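Local coordinates for protein beta-galactosidase (Marinomonas sp. ef1, PDB 6Y2K) that probably hydrolyses terminal non-reducing beta-D-galactose residues from beta-D-galactosides as a cold-active, hexameric beta-galactosidase of glycoside hydrolase family 42, at residues Gly65-Leu70 with Ala133-Gln138; Val334-Trp339 with Ala648-Trp653; Met464-Val469 with Ala599-Tyr604. One frame throughout, in Å; residues are numbered along the deposited sequence. Where two conformers were deposited one is given.

Contact 1 (Gly65-Leu70 with Ala133-Gln138); sequences GLKVIL and AVASWQ
Leu70 packs against one face of the indole of Trp137 where the third and fourth parallel strands of the TIM barrel, 67-71 and 134-138, run side by side. The backbone pairing holds a beta bulge: Val68 O takes a bond from Ala135 N (2.9 Å) and a weak one from Ser136 N. This shifts the register by one residue, so that Ile69 pairs with Ser136 and Leu70 with Trp137. Regular pairing resumes as Leu70 N donates almost straight to Ser136 O (2.9 Å).

Val68, Val134, Leu70 and Trp137 share the face turned toward the surrounding helices, where Val68 meets Leu58 and Leu61 of helix 52-63. Ile69 and Ser136 face the barrel interior and touch Trp311 of strand 310-315. There Ile69 CG2 comes to 3.7 Å from Ser136 OG, a hydroxyl whose hydrogen bond goes to Asp238 O.

On the outer face Leu70 and Trp137 point the same way. With CG of Trp137 anti to its own carbonyl carbon (chi1 -67°), the indole stands beside Leu70, and NE1 bonds to Ser234 OG. Leu70 CB makes a CH-pi contact 4.1 Å from the centroid of the six-membered ring of Trp137, and Val134 CG1 lies over the rim of the same face. Replacing Trp137 by an alanine is likely to leave Leu70 without the flat surface it lies against and Ser234 OG without its NE1 partner. The leucine's chi1 of -132° departs from the staggered positions, and its CD1 is tightly packed, 3.3 Å from Trp137 CH2.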
loop_
_atom_site.group_PDB
_atom_site.type_symbol
_atom_site.label_atom_id
_atom_site.label_comp_id
_atom_site.label_asym_id
_atom_site.label_seq_id
_atom_site.Cartn_x
_atom_site.Cartn_y
_atom_site.Cartn_z
ATOM N N GLY A 65 4.719 55.846 -27.720
ATOM C CA GLY A 65 5.729 55.884 -26.661
ATOM C C GLY A 65 6.356 54.547 -26.297
ATOM O O GLY A 65 7.007 54.444 -25.262
ATOM N N LEU A 66 6.185 53.534 -27.148
ATOM C CA LEU A 66 6.738 52.198 -26.895
ATOM C C LEU A 66 8.168 52.104 -27.399
ATOM O O LEU A 66 8.460 52.507 -28.526
ATOM C CB LEU A 66 5.874 51.126 -27.558
ATOM C CG LEU A 66 4.428 51.115 -27.055
ATOM C CD1 LEU A 66 3.504 50.389 -28.018
ATOM C CD2 LEU A 66 4.360 50.513 -25.653
ATOM N N LYS A 67 9.049 51.580 -26.550
ATOM C CA LYS A 67 10.445 51.350 -26.879
ATOM C C LYS A 67 10.594 49.960 -27.472
ATOM O O LYS A 67 10.057 49.002 -26.924
ATOM C CB LYS A 67 11.306 51.453 -25.621
ATOM C CG LYS A 67 11.397 52.854 -25.039
ATOM C CD LYS A 67 12.448 52.908 -23.940
ATOM C CE LYS A 67 12.827 54.340 -23.593
ATOM N NZ LYS A 67 11.633 55.138 -23.199
ATOM N N VAL A 68 11.333 49.838 -28.572
ATOM C CA VAL A 68 11.373 48.585 -29.327
ATOM C C VAL A 68 12.676 47.819 -29.111
ATOM O O VAL A 68 13.760 48.405 -29.108
ATOM C CB VAL A 68 11.118 48.816 -30.829
ATOM C CG1 VAL A 68 11.292 47.513 -31.621
ATOM C CG2 VAL A 68 9.711 49.373 -31.029
ATOM N N ILE A 69 12.539 46.503 -28.919
ATOM C CA ILE A 69 13.653 45.565 -28.925
ATOM C C ILE A 69 13.592 44.873 -30.281
ATOM O O ILE A 69 12.651 44.130 -30.546
ATOM C CB ILE A 69 13.528 44.498 -27.805
ATOM C CG1 ILE A 69 13.432 45.145 -26.414
ATOM C CG2 ILE A 69 14.699 43.517 -27.860
ATOM C CD1 ILE A 69 12.749 44.273 -25.373
ATOM N N LEU A 70 14.587 45.114 -31.135
ATOM C CA LEU A 70 14.569 44.601 -32.506
ATOM C C LEU A 70 15.368 43.297 -32.553
ATOM O O LEU A 70 16.530 43.269 -32.169
ATOM C CB LEU A 70 15.198 45.617 -33.472
ATOM C CG LEU A 70 14.489 45.977 -34.778
ATOM C CD1 LEU A 70 15.483 46.616 -35.748
ATOM C CD2 LEU A 70 13.736 44.828 -35.435
ATOM N N ALA A 133 12.786 54.705 -32.346
ATOM C CA ALA A 133 12.023 53.624 -31.697
ATOM C C ALA A 133 12.896 52.507 -31.116
ATOM O O ALA A 133 12.492 51.863 -30.162
ATOM C CB ALA A 133 11.011 53.012 -32.674
ATOM N N VAL A 134 14.070 52.265 -31.692
ATOM C CA VAL A 134 14.867 51.088 -31.334
ATOM C C VAL A 134 15.734 51.387 -30.116
ATOM O O VAL A 134 16.672 52.180 -30.192
ATOM C CB VAL A 134 15.717 50.591 -32.521
ATOM C CG1 VAL A 134 16.593 49.404 -32.119
ATOM C CG2 VAL A 134 14.817 50.206 -33.684
ATOM N N ALA A 135 15.398 50.752 -28.992
ATOM C CA ALA A 135 16.133 50.913 -27.741
ATOM C C ALA A 135 17.143 49.794 -27.500
ATOM O O ALA A 135 18.091 49.969 -26.728
ATOM C CB ALA A 135 15.153 50.988 -26.585
ATOM N N SER A 136 16.955 48.662 -28.182
ATOM C CA SER A 136 17.680 47.439 -27.880
ATOM C C SER A 136 17.652 46.480 -29.062
ATOM O O SER A 136 16.740 46.550 -29.891
ATOM C CB SER A 136 17.022 46.784 -26.659
ATOM O OG SER A 136 17.519 45.481 -26.420
ATOM N N TRP A 137 18.635 45.578 -29.129
ATOM C CA TRP A 137 18.627 44.491 -30.111
ATOM C C TRP A 137 18.742 43.145 -29.421
ATOM O O TRP A 137 19.587 42.984 -28.541
ATOM C CB TRP A 137 19.802 44.610 -31.085
ATOM C CG TRP A 137 19.768 45.781 -32.022
ATOM C CD1 TRP A 137 20.142 47.060 -31.744
ATOM C CD2 TRP A 137 19.377 45.766 -33.395
ATOM N NE1 TRP A 137 19.997 47.845 -32.854
ATOM C CE2 TRP A 137 19.536 47.076 -33.887
ATOM C CE3 TRP A 137 18.919 44.766 -34.265
ATOM C CZ2 TRP A 137 19.250 47.421 -35.215
ATOM C CZ3 TRP A 137 18.634 45.105 -35.586
ATOM C CH2 TRP A 137 18.794 46.423 -36.046
ATOM N N GLN A 138 17.912 42.185 -29.836
ATOM C CA GLN A 138 18.087 40.769 -29.473
ATOM C C GLN A 138 18.797 40.067 -30.620
ATOM O O GLN A 138 18.302 40.084 -31.752
ATOM C CB GLN A 138 16.737 40.081 -29.228
ATOM C CG GLN A 138 16.853 38.583 -28.917
ATOM C CD GLN A 138 15.511 37.908 -28.751
ATOM O OE1 GLN A 138 14.841 38.109 -27.747
ATOM N NE2 GLN A 138 15.116 37.095 -29.732
#

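Contact 2 (Val334-Trp339 with Ala648-Trp653); sequences VRLWTW and ADVAIW
Arg335 and Trp339 join two domains in a buried helix-on-strand contact that combines a salt bridge with apolar packing. They belong to helix 333-343, which follows the seventh strand of the TIM barrel, and they meet Asp649, Val650 and Ile652 on strand 649-655 of the small C-terminal antiparallel sheet. The helix and strand axes pass 7.8 Å apart at an angle of 41°.

The arginine runs extended from CG to NE and brings NH1 within 3.0 Å of Asp649 OD1. The oxygen sits at the guanidinium edge, close to its plane, although the carboxylate plane itself is turned 40° away. A water oxygen accepts from Arg335 NH1 at 2.8 Å and donates to Ala648 O, bridging the two segments, while NE forms a salt bridge with Glu388 of helix 377-395. The buried guanidinium is thus shared between two carboxylates, which probably balance its charge and fix its rotation. Val650 covers one of its faces, with CB 3.9 Å from Arg335 NH1.

Ala648 and Asp649 form a G1 beta bulge opposite Asn623. Farther along, Val650 CG1 packs on Trp339 CB at 3.8 Å. The indole donates from NE1 to Glu388 OE1, the same oxygen that Arg335 NE reaches, and Ile652 CD1 sits over its face, 3.3 Å from the centroid of the six-membered ring of Trp339 in a close CH-pi contact.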
loop_
_atom_site.group_PDB
_atom_site.type_symbol
_atom_site.label_atom_id
_atom_site.label_comp_id
_atom_site.label_asym_id
_atom_site.label_seq_id
_atom_site.Cartn_x
_atom_site.Cartn_y
_atom_site.Cartn_z
ATOM N N VAL A 334 0.279 34.842 -13.204
ATOM C CA VAL A 334 1.070 35.722 -14.076
ATOM C C VAL A 334 1.589 36.925 -13.260
ATOM O O VAL A 334 2.744 37.329 -13.403
ATOM C CB VAL A 334 0.287 36.176 -15.331
ATOM C CG1 VAL A 334 1.113 37.170 -16.152
ATOM C CG2 VAL A 334 -0.119 34.958 -16.176
ATOM N N ARG A 335 0.726 37.485 -12.409
ATOM C CA ARG A 335 1.142 38.515 -11.442
ATOM C C ARG A 335 2.256 37.998 -10.532
ATOM O O ARG A 335 3.249 38.691 -10.310
ATOM C CB ARG A 335 -0.053 38.981 -10.609
ATOM C CG ARG A 335 0.296 39.755 -9.346
ATOM C CD ARG A 335 -0.944 40.429 -8.785
ATOM N NE ARG A 335 -0.641 41.157 -7.555
ATOM C CZ ARG A 335 -0.671 40.643 -6.326
ATOM N NH1 ARG A 335 -0.963 39.362 -6.105
ATOM N NH2 ARG A 335 -0.380 41.428 -5.294
ATOM N N LEU A 336 2.069 36.780 -10.021
ATOM C CA LEU A 336 3.041 36.132 -9.140
ATOM C C LEU A 336 4.417 36.084 -9.799
ATOM O O LEU A 336 5.405 36.508 -9.204
ATOM C CB LEU A 336 2.570 34.711 -8.774
ATOM C CG LEU A 336 3.183 33.956 -7.589
ATOM C CD1 LEU A 336 2.550 32.577 -7.528
ATOM C CD2 LEU A 336 4.692 33.807 -7.641
ATOM N N TRP A 337 4.466 35.563 -11.027
ATOM C CA TRP A 337 5.737 35.390 -11.741
ATOM C C TRP A 337 6.399 36.718 -12.069
ATOM O O TRP A 337 7.628 36.818 -12.069
ATOM C CB TRP A 337 5.542 34.581 -13.041
ATOM C CG TRP A 337 4.977 33.199 -12.855
ATOM C CD1 TRP A 337 5.241 32.332 -11.831
ATOM C CD2 TRP A 337 4.084 32.514 -13.741
ATOM N NE1 TRP A 337 4.554 31.154 -12.013
ATOM C CE2 TRP A 337 3.833 31.238 -13.177
ATOM C CE3 TRP A 337 3.455 32.859 -14.955
ATOM C CZ2 TRP A 337 2.986 30.298 -13.786
ATOM C CZ3 TRP A 337 2.613 31.926 -15.558
ATOM C CH2 TRP A 337 2.391 30.653 -14.972
ATOM N N THR A 338 5.581 37.731 -12.354
ATOM C CA THR A 338 6.081 39.068 -12.683
ATOM C C THR A 338 6.755 39.710 -11.472
ATOM O O THR A 338 7.909 40.145 -11.574
ATOM C CB THR A 338 4.956 39.965 -13.244
ATOM O OG1 THR A 338 4.318 39.308 -14.346
ATOM C CG2 THR A 338 5.499 41.316 -13.732
ATOM N N TRP A 339 6.053 39.766 -10.334
ATOM C CA TRP A 339 6.658 40.277 -9.091
ATOM C C TRP A 339 7.869 39.470 -8.674
ATOM O O TRP A 339 8.840 40.028 -8.177
ATOM C CB TRP A 339 5.657 40.333 -7.936
ATOM C CG TRP A 339 4.866 41.586 -7.939
ATOM C CD1 TRP A 339 3.532 41.713 -8.144
ATOM C CD2 TRP A 339 5.379 42.905 -7.765
ATOM N NE1 TRP A 339 3.165 43.040 -8.088
ATOM C CE2 TRP A 339 4.287 43.795 -7.865
ATOM C CE3 TRP A 339 6.654 43.426 -7.529
ATOM C CZ2 TRP A 339 4.435 45.176 -7.732
ATOM C CZ3 TRP A 339 6.802 44.811 -7.403
ATOM C CH2 TRP A 339 5.696 45.664 -7.493
ATOM N N ALA A 648 -1.046 31.437 -4.544
ATOM C CA ALA A 648 -0.508 32.125 -5.735
ATOM C C ALA A 648 -0.525 33.665 -5.601
ATOM O O ALA A 648 -0.840 34.377 -6.551
ATOM C CB ALA A 648 -1.259 31.675 -6.996
ATOM N N ASP A 649 -0.158 34.157 -4.420
ATOM C CA ASP A 649 -0.300 35.565 -4.054
ATOM C C ASP A 649 1.062 36.160 -3.706
ATOM O O ASP A 649 2.040 35.433 -3.474
ATOM C CB ASP A 649 -1.274 35.676 -2.868
ATOM C CG ASP A 649 -1.814 37.089 -2.631
ATOM O OD1 ASP A 649 -1.730 37.953 -3.541
ATOM O OD2 ASP A 649 -2.320 37.320 -1.495
ATOM N N VAL A 650 1.100 37.492 -3.684
ATOM C CA VAL A 650 2.296 38.284 -3.446
ATOM C C VAL A 650 1.975 39.322 -2.372
ATOM O O VAL A 650 0.897 39.917 -2.394
ATOM C CB VAL A 650 2.710 39.056 -4.727
ATOM C CG1 VAL A 650 3.990 39.852 -4.503
ATOM C CG2 VAL A 650 2.863 38.106 -5.915
ATOM N N ALA A 651 2.902 39.533 -1.441
ATOM C CA ALA A 651 2.846 40.691 -0.547
ATOM C C ALA A 651 4.190 41.407 -0.568
ATOM O O ALA A 651 5.240 40.769 -0.702
ATOM C CB ALA A 651 2.476 40.274 0.866
ATOM N N ILE A 652 4.143 42.733 -0.437
ATOM C CA ILE A 652 5.335 43.580 -0.472
ATOM C C ILE A 652 5.324 44.496 0.757
ATOM O O ILE A 652 4.332 45.183 1.014
ATOM C CB ILE A 652 5.407 44.420 -1.770
ATOM C CG1 ILE A 652 5.281 43.489 -2.995
ATOM C CG2 ILE A 652 6.704 45.230 -1.805
ATOM C CD1 ILE A 652 5.336 44.181 -4.331
ATOM N N TRP A 653 6.432 44.478 1.496
ATOM C CA TRP A 653 6.602 45.214 2.742
ATOM C C TRP A 653 7.813 46.139 2.609
ATOM O O TRP A 653 8.735 45.845 1.846
ATOM C CB TRP A 653 6.871 44.249 3.908
ATOM C CG TRP A 653 5.779 43.247 4.217
ATOM C CD1 TRP A 653 5.394 42.170 3.453
ATOM C CD2 TRP A 653 4.971 43.207 5.397
ATOM N NE1 TRP A 653 4.376 41.483 4.080
ATOM C CE2 TRP A 653 4.096 42.101 5.272
ATOM C CE3 TRP A 653 4.891 44.010 6.545
ATOM C CZ2 TRP A 653 3.160 41.775 6.257
ATOM C CZ3 TRP A 653 3.956 43.685 7.531
ATOM C CH2 TRP A 653 3.101 42.574 7.375
HETATM O O HOH W 1 -0.892 37.013 -7.604
#

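Contact 3 (Met464-Val469 with Ala599-Tyr604); sequences MYELLV and AGLSTY
Ala599 sets its methyl against the chain at Glu466 and Leu467, with CB 3.4 Å from Glu466 O and 4.2 Å from Leu467 CB. In return Glu466 CB lies 3.7 Å from Ala599 O. Leu601 supplies the other apolar surface through its two branches: CD2 meets Glu466 CB at 4.1 Å and CD1 reaches Leu467 CB at 4.2 Å. The leucine side chain runs at a slant across that of Glu466. No hydrogen bond joins the two segments, so the contact rests on van der Waals packing.

A Schellman motif probably helps to position these groups. Gly600, with positive phi, closes it after helix 585-598; Ala599 before it and Leu601 after it both point toward the other segment. Beyond the turn, Ser602 packs on Arg540 of a second subunit, which brings this loop to the subunit interface of the trimerisation domain.

Strand 467-470 is an inner strand of the mixed sheet, between strands 412-415 and 490-493. Leu467 also packs on Leu595 and Ser596 of helix 585-598, Leu601 reaches Val412 on the adjacent strand, and Val469 meets Met442 and Met446 of helix 435-448.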
loop_
_atom_site.group_PDB
_atom_site.type_symbol
_atom_site.label_atom_id
_atom_site.label_comp_id
_atom_site.label_asym_id
_atom_site.label_seq_id
_atom_site.Cartn_x
_atom_site.Cartn_y
_atom_site.Cartn_z
ATOM N N MET A 464 32.206 40.633 -1.839
ATOM C CA MET A 464 30.877 41.077 -1.415
ATOM C C MET A 464 29.978 39.977 -0.806
ATOM O O MET A 464 28.826 40.267 -0.470
ATOM C CB MET A 464 30.146 41.774 -2.576
ATOM C CG MET A 464 29.706 40.876 -3.735
ATOM S SD MET A 464 31.074 40.274 -4.757
ATOM C CE MET A 464 31.460 41.755 -5.698
ATOM N N TYR A 465 30.478 38.742 -0.676
ATOM C CA TYR A 465 29.692 37.620 -0.131
ATOM C C TYR A 465 30.214 37.130 1.224
ATOM O O TYR A 465 31.412 36.897 1.401
ATOM C CB TYR A 465 29.658 36.455 -1.140
ATOM C CG TYR A 465 29.152 36.885 -2.496
ATOM C CD1 TYR A 465 27.861 37.376 -2.644
ATOM C CD2 TYR A 465 29.976 36.844 -3.626
ATOM C CE1 TYR A 465 27.389 37.794 -3.878
ATOM C CE2 TYR A 465 29.509 37.256 -4.868
ATOM C CZ TYR A 465 28.217 37.731 -4.987
ATOM O OH TYR A 465 27.735 38.157 -6.195
ATOM N N GLU A 466 29.293 36.971 2.172
ATOM C CA GLU A 466 29.599 36.448 3.503
ATOM C C GLU A 466 29.628 34.923 3.546
ATOM O O GLU A 466 30.374 34.344 4.334
ATOM C CB GLU A 466 28.578 36.966 4.518
ATOM C CG GLU A 466 28.546 38.478 4.655
ATOM C CD GLU A 466 29.870 39.069 5.122
ATOM O OE1 GLU A 466 30.722 38.363 5.720
ATOM O OE2 GLU A 466 30.066 40.262 4.876
ATOM N N LEU A 467 28.818 34.288 2.701
ATOM C CA LEU A 467 28.784 32.831 2.551
ATOM C C LEU A 467 28.888 32.467 1.072
ATOM O O LEU A 467 28.172 33.022 0.244
ATOM C CB LEU A 467 27.479 32.288 3.129
ATOM C CG LEU A 467 27.197 30.789 2.996
ATOM C CD1 LEU A 467 28.243 29.952 3.726
ATOM C CD2 LEU A 467 25.800 30.485 3.513
ATOM N N LEU A 468 29.773 31.525 0.767
ATOM C CA LEU A 468 30.056 31.089 -0.596
ATOM C C LEU A 468 29.954 29.571 -0.657
ATOM O O LEU A 468 30.643 28.884 0.096
ATOM C CB LEU A 468 31.472 31.515 -0.997
ATOM C CG LEU A 468 32.011 31.060 -2.362
ATOM C CD1 LEU A 468 31.109 31.516 -3.494
ATOM C CD2 LEU A 468 33.421 31.584 -2.582
ATOM N N VAL A 469 29.119 29.066 -1.565
ATOM C CA VAL A 469 28.913 27.635 -1.742
ATOM C C VAL A 469 29.305 27.227 -3.159
ATOM O O VAL A 469 28.811 27.811 -4.118
ATOM C CB VAL A 469 27.443 27.249 -1.480
ATOM C CG1 VAL A 469 27.231 25.743 -1.692
ATOM C CG2 VAL A 469 27.036 27.654 -0.069
ATOM N N ALA A 599 28.639 32.991 9.271
ATOM C CA ALA A 599 28.757 34.133 8.366
ATOM C C ALA A 599 28.004 35.397 8.799
ATOM O O ALA A 599 28.043 36.395 8.085
ATOM C CB ALA A 599 28.303 33.717 6.972
ATOM N N GLY A 600 27.299 35.359 9.930
ATOM C CA GLY A 600 26.572 36.522 10.427
ATOM C C GLY A 600 25.248 36.804 9.735
ATOM O O GLY A 600 24.726 37.916 9.840
ATOM N N LEU A 601 24.697 35.802 9.040
ATOM C CA LEU A 601 23.430 35.943 8.321
ATOM C C LEU A 601 22.313 35.222 9.075
ATOM O O LEU A 601 22.539 34.164 9.669
ATOM C CB LEU A 601 23.551 35.350 6.917
ATOM C CG LEU A 601 24.725 35.805 6.045
ATOM C CD1 LEU A 601 24.697 35.081 4.700
ATOM C CD2 LEU A 601 24.700 37.315 5.858
ATOM N N SER A 602 21.114 35.786 9.044
ATOM C CA SER A 602 19.964 35.155 9.677
ATOM C C SER A 602 19.286 34.159 8.723
ATOM O O SER A 602 19.381 34.282 7.500
ATOM C CB SER A 602 18.970 36.211 10.149
ATOM O OG SER A 602 18.459 36.949 9.058
ATOM N N THR A 603 18.605 33.179 9.304
ATOM C CA THR A 603 17.794 32.229 8.559
ATOM C C THR A 603 16.444 32.044 9.248
ATOM O O THR A 603 16.281 32.346 10.439
ATOM C CB THR A 603 18.500 30.861 8.410
ATOM O OG1 THR A 603 18.797 30.303 9.699
ATOM C CG2 THR A 603 19.782 31.004 7.607
ATOM N N TYR A 604 15.486 31.545 8.472
ATOM C CA TYR A 604 14.114 31.345 8.916
ATOM C C TYR A 604 13.534 30.203 8.087
ATOM O O TYR A 604 13.533 30.292 6.866
ATOM C CB TYR A 604 13.295 32.631 8.696
ATOM C CG TYR A 604 11.910 32.608 9.322
ATOM C CD1 TYR A 604 10.862 31.891 8.739
ATOM C CD2 TYR A 604 11.643 33.313 10.505
ATOM C CE1 TYR A 604 9.597 31.872 9.313
ATOM C CE2 TYR A 604 10.386 33.296 11.086
ATOM C CZ TYR A 604 9.365 32.578 10.492
ATOM O OH TYR A 604 8.115 32.557 11.068
#

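Overall arrangement
From the N terminus, contact 1 closes first, joining neighbouring strands of the TIM barrel across 62 intervening residues that include helices 79-84 and 111-128. Contact 2 opens only later, at 334-339, and closes almost at the end of the chain, tying a barrel helix to the C-terminal antiparallel sheet. Within that long loop of 308 residues lies the whole of contact 3, which packs the turn after helix 585-598 against the start of strand 467-470 in the trimerisation domain. None touches another: the centres of contacts 1 and 3 are about 39 Å apart, and the centre of contact 2 is about 27 Å from that of contact 1 and about 25 Å from that of contact 3.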